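PDB 6HYH: periplasmic binding protein/LacI transcriptional regulator from Mycobacterium smegmatis, which probably serves as the sugar-binding component of an L-arabinofuranose ABC transporter, and here holds beta-D-fucofuranose between its two lobes. Local coordinates for residues 115-120 and 279-284. Numbering follows the deposited sequence.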
ATOM      1  N   TYR A 115       8.996  -7.893   3.283  1.00 64.75           N
ATOM      2  CA  TYR A 115       8.316  -9.142   2.934  1.00 58.46           C
ATOM      3  C   TYR A 115       8.237  -9.207   1.418  1.00 60.44           C
ATOM      4  O   TYR A 115       8.272  -8.175   0.749  1.00 66.52           O
ATOM      5  CB  TYR A 115       6.927  -9.280   3.567  1.00 56.84           C
ATOM      6  CG  TYR A 115       5.880  -8.265   3.117  1.00 57.02           C
ATOM      7  CD1 TYR A 115       5.354  -8.281   1.822  1.00 57.71           C
ATOM      8  CD2 TYR A 115       5.407  -7.298   4.001  1.00 53.65           C
ATOM      9  CE1 TYR A 115       4.406  -7.350   1.418  1.00 53.02           C
ATOM     10  CE2 TYR A 115       4.459  -6.369   3.610  1.00 53.98           C
ATOM     11  CZ  TYR A 115       3.965  -6.394   2.323  1.00 52.65           C
ATOM     12  OH  TYR A 115       3.025  -5.459   1.947  1.00 59.75           O
ATOM     13  N   LYS A 116       8.127 -10.424   0.882  1.00 53.69           N
ATOM     14  CA  LYS A 116       8.285 -10.656  -0.552  1.00 52.59           C
ATOM     15  C   LYS A 116       6.967 -10.746  -1.304  1.00 52.49           C
ATOM     16  O   LYS A 116       6.966 -10.627  -2.532  1.00 54.51           O
ATOM     17  CB  LYS A 116       9.076 -11.956  -0.818  1.00 54.65           C
ATOM     18  CG  LYS A 116      10.569 -11.958  -0.425  1.00 57.50           C
ATOM     19  CD  LYS A 116      11.463 -11.342  -1.493  1.00 58.81           C
ATOM     20  CE  LYS A 116      12.942 -11.599  -1.217  1.00 63.01           C
ATOM     21  NZ  LYS A 116      13.846 -10.904  -2.186  1.00 68.98           N
ATOM     22  N   THR A 117       5.853 -10.948  -0.616  1.00 51.50           N
ATOM     23  CA  THR A 117       4.571 -10.986  -1.306  1.00 50.97           C
ATOM     24  C   THR A 117       3.499 -11.162  -0.248  1.00 46.37           C
ATOM     25  O   THR A 117       3.784 -11.561   0.886  1.00 44.85           O
ATOM     26  CB  THR A 117       4.482 -12.122  -2.352  1.00 49.45           C
ATOM     27  OG1 THR A 117       3.281 -11.985  -3.125  1.00 46.91           O
ATOM     28  CG2 THR A 117       4.413 -13.468  -1.679  1.00 50.55           C
ATOM     29  N   PHE A 118       2.264 -10.837  -0.633  1.00 53.37           N
ATOM     30  CA  PHE A 118       1.132 -10.858   0.287  1.00 52.02           C
ATOM     31  C   PHE A 118      -0.066 -11.469  -0.427  1.00 51.24           C
ATOM     32  O   PHE A 118      -0.561 -10.914  -1.415  1.00 50.38           O
ATOM     33  CB  PHE A 118       0.836  -9.447   0.794  1.00 48.75           C
ATOM     34  CG  PHE A 118      -0.347  -9.370   1.686  1.00 49.83           C
ATOM     35  CD1 PHE A 118      -0.634 -10.406   2.559  1.00 49.23           C
ATOM     36  CD2 PHE A 118      -1.173  -8.256   1.666  1.00 51.02           C
ATOM     37  CE1 PHE A 118      -1.747 -10.344   3.387  1.00 53.06           C
ATOM     38  CE2 PHE A 118      -2.271  -8.172   2.484  1.00 53.02           C
ATOM     39  CZ  PHE A 118      -2.569  -9.214   3.358  1.00 52.51           C
ATOM     40  N   ILE A 119      -0.533 -12.612   0.080  1.00 41.27           N
ATOM     41  CA  ILE A 119      -1.586 -13.398  -0.553  1.00 38.26           C
ATOM     42  C   ILE A 119      -2.781 -13.385   0.376  1.00 37.71           C
ATOM     43  O   ILE A 119      -2.722 -13.928   1.490  1.00 38.56           O
ATOM     44  CB  ILE A 119      -1.163 -14.841  -0.861  1.00 38.63           C
ATOM     45  CG1 ILE A 119      -2.332 -15.567  -1.550  1.00 40.69           C
ATOM     46  CG2 ILE A 119      -0.732 -15.568   0.415  1.00 35.71           C
ATOM     47  CD1 ILE A 119      -1.986 -16.945  -2.124  1.00 45.06           C
ATOM     48  N   GLY A 120      -3.866 -12.777  -0.083  1.00 39.10           N
ATOM     49  CA  GLY A 120      -5.035 -12.637   0.763  1.00 37.37           C
ATOM     50  C   GLY A 120      -6.193 -12.198  -0.096  1.00 36.90           C
ATOM     51  O   GLY A 120      -6.080 -12.102  -1.322  1.00 37.96           O
ATOM     52  N   GLU A 279      13.284 -17.333  -7.308  1.00 86.32           N
ATOM     53  CA  GLU A 279      12.371 -16.953  -8.389  1.00 86.42           C
ATOM     54  C   GLU A 279      11.640 -15.663  -8.004  1.00 87.73           C
ATOM     55  O   GLU A 279      11.394 -15.416  -6.812  1.00 86.14           O
ATOM     56  CB  GLU A 279      11.384 -18.090  -8.696  1.00 84.29           C
ATOM     57  CG  GLU A 279      11.832 -19.070  -9.802  1.00 88.35           C
ATOM     58  CD  GLU A 279      11.061 -20.410  -9.810  1.00 94.86           C
ATOM     59  OE1 GLU A 279      10.630 -20.881  -8.737  1.00 90.43           O
ATOM     60  OE2 GLU A 279      10.874 -21.006 -10.897  1.00 97.97           O
ATOM     61  N   PRO A 280      11.264 -14.822  -8.967  1.00 78.20           N
ATOM     62  CA  PRO A 280      10.486 -13.632  -8.633  1.00 76.54           C
ATOM     63  C   PRO A 280       9.009 -13.990  -8.566  1.00 75.41           C
ATOM     64  O   PRO A 280       8.513 -14.883  -9.264  1.00 74.71           O
ATOM     65  CB  PRO A 280      10.796 -12.696  -9.809  1.00 78.58           C
ATOM     66  CG  PRO A 280      10.843 -13.648 -10.985  1.00 78.61           C
ATOM     67  CD  PRO A 280      11.395 -14.973 -10.433  1.00 81.23           C
ATOM     68  N   VAL A 281       8.305 -13.303  -7.669  1.00 68.22           N
ATOM     69  CA  VAL A 281       6.870 -13.549  -7.505  1.00 64.96           C
ATOM     70  C   VAL A 281       6.136 -12.225  -7.393  1.00 66.83           C
ATOM     71  O   VAL A 281       6.663 -11.234  -6.860  1.00 69.06           O
ATOM     72  CB  VAL A 281       6.574 -14.424  -6.266  1.00 63.57           C
ATOM     73  CG1 VAL A 281       7.223 -15.791  -6.428  1.00 64.40           C
ATOM     74  CG2 VAL A 281       7.032 -13.740  -4.966  1.00 64.05           C
ATOM     75  N   PRO A 282       4.882 -12.184  -7.873  1.00 55.83           N
ATOM     76  CA  PRO A 282       4.144 -10.917  -7.874  1.00 56.41           C
ATOM     77  C   PRO A 282       3.984 -10.417  -6.453  1.00 55.67           C
ATOM     78  O   PRO A 282       3.942 -11.200  -5.504  1.00 55.71           O
ATOM     79  CB  PRO A 282       2.789 -11.290  -8.488  1.00 54.58           C
ATOM     80  CG  PRO A 282       2.623 -12.724  -8.166  1.00 51.52           C
ATOM     81  CD  PRO A 282       4.022 -13.307  -8.287  1.00 50.69           C
ATOM     82  N   GLU A 283       3.829  -9.099  -6.321  1.00 81.77           N
ATOM     83  CA  GLU A 283       3.890  -8.498  -5.000  1.00 82.92           C
ATOM     84  C   GLU A 283       2.582  -8.660  -4.230  1.00 79.94           C
ATOM     85  O   GLU A 283       2.616  -8.839  -3.002  1.00 77.01           O
ATOM     86  CB  GLU A 283       4.285  -7.030  -5.139  1.00 90.06           C
ATOM     87  CG  GLU A 283       5.755  -6.859  -5.474  1.00 97.00           C
ATOM     88  CD  GLU A 283       6.211  -5.425  -5.379  1.00112.81           C
ATOM     89  OE1 GLU A 283       5.335  -4.542  -5.356  1.00113.43           O
ATOM     90  OE2 GLU A 283       7.437  -5.177  -5.324  1.00125.37           O
ATOM     91  N   ARG A 284       1.423  -8.673  -4.904  1.00 59.99           N
ATOM     92  CA  ARG A 284       0.243  -9.142  -4.189  1.00 56.16           C
ATOM     93  C   ARG A 284      -0.503 -10.198  -4.983  1.00 57.74           C
ATOM     94  O   ARG A 284      -0.611 -10.117  -6.208  1.00 57.53           O
ATOM     95  CB  ARG A 284      -0.745  -8.046  -3.815  1.00 56.65           C
ATOM     96  CG  ARG A 284      -1.533  -8.576  -2.644  1.00 56.30           C
ATOM     97  CD  ARG A 284      -2.666  -7.775  -2.108  1.00 54.60           C
ATOM     98  NE  ARG A 284      -3.369  -8.646  -1.156  1.00 49.21           N
ATOM     99  CZ  ARG A 284      -4.636  -8.496  -0.797  1.00 52.58           C
ATOM    100  NH1 ARG A 284      -5.348  -7.491  -1.309  1.00 57.37           N
ATOM    101  NH2 ARG A 284      -5.196  -9.351   0.065  1.00 52.36           N
TER
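The hydroxyl of Thr117 donates to the backbone carbonyl of Pro282, with Thr117 OG1 2.6 Å from Pro282 O. The donor lies in the carbonyl plane, with a C=O...OG1 angle of 155°. With OG1 anti to the backbone N (chi1 -172°), the hydroxyl reaches the Pro282 carbonyl. One residue on, the backbone takes over: Phe118 N donates to Glu283 O at 3.1 Å in a bent bond, 139° at the hydrogen, and the same oxygen receives a CA-H...O contact from Thr117 CA at 3.4 Å. Arg284 CA approaches Phe118 O in a similar way; both contacts are weak supplements to the parallel bridge of Phe118 with Arg284, whose CA atoms are 4.9 Å apart.

On one face of the sheet, the side chains of these two residues run side by side in the same direction. In both, CG lies anti to the backbone N, and the extended arginine chain brings its guanidinium flat onto the phenyl ring, centres 4.7 Å apart and planes nearly parallel. Phe118 CE2 sits over one guanidinium face, so this cation-pi stack is offset. Arg284 NE approaches Phe118 CD2 to 3.6 Å. Beyond the ring, Arg284 NH2 is hydrogen-bonded to the carbonyl of Ala121, which fixes the far end of the stack. At the other end, Val281 lays CG2 against Thr117 CB, 4.0 Å away, while its side chain also rests on Lys274 and Val275 of helix 265-276.

Glu283 and Arg284, where strand 284-287 begins, both face His318 of antiparallel strand 316-318, a classic beta bulge. The contact joins neighbouring parallel strands in one lobe of the two-lobed periplasmic binding protein fold: strand 117-121 lies between 100-103, bonded through Thr117 and Leu102, and 284-287, bonded through Phe118 and Val285, with helix 265-276 packed against Ile119 and Val281.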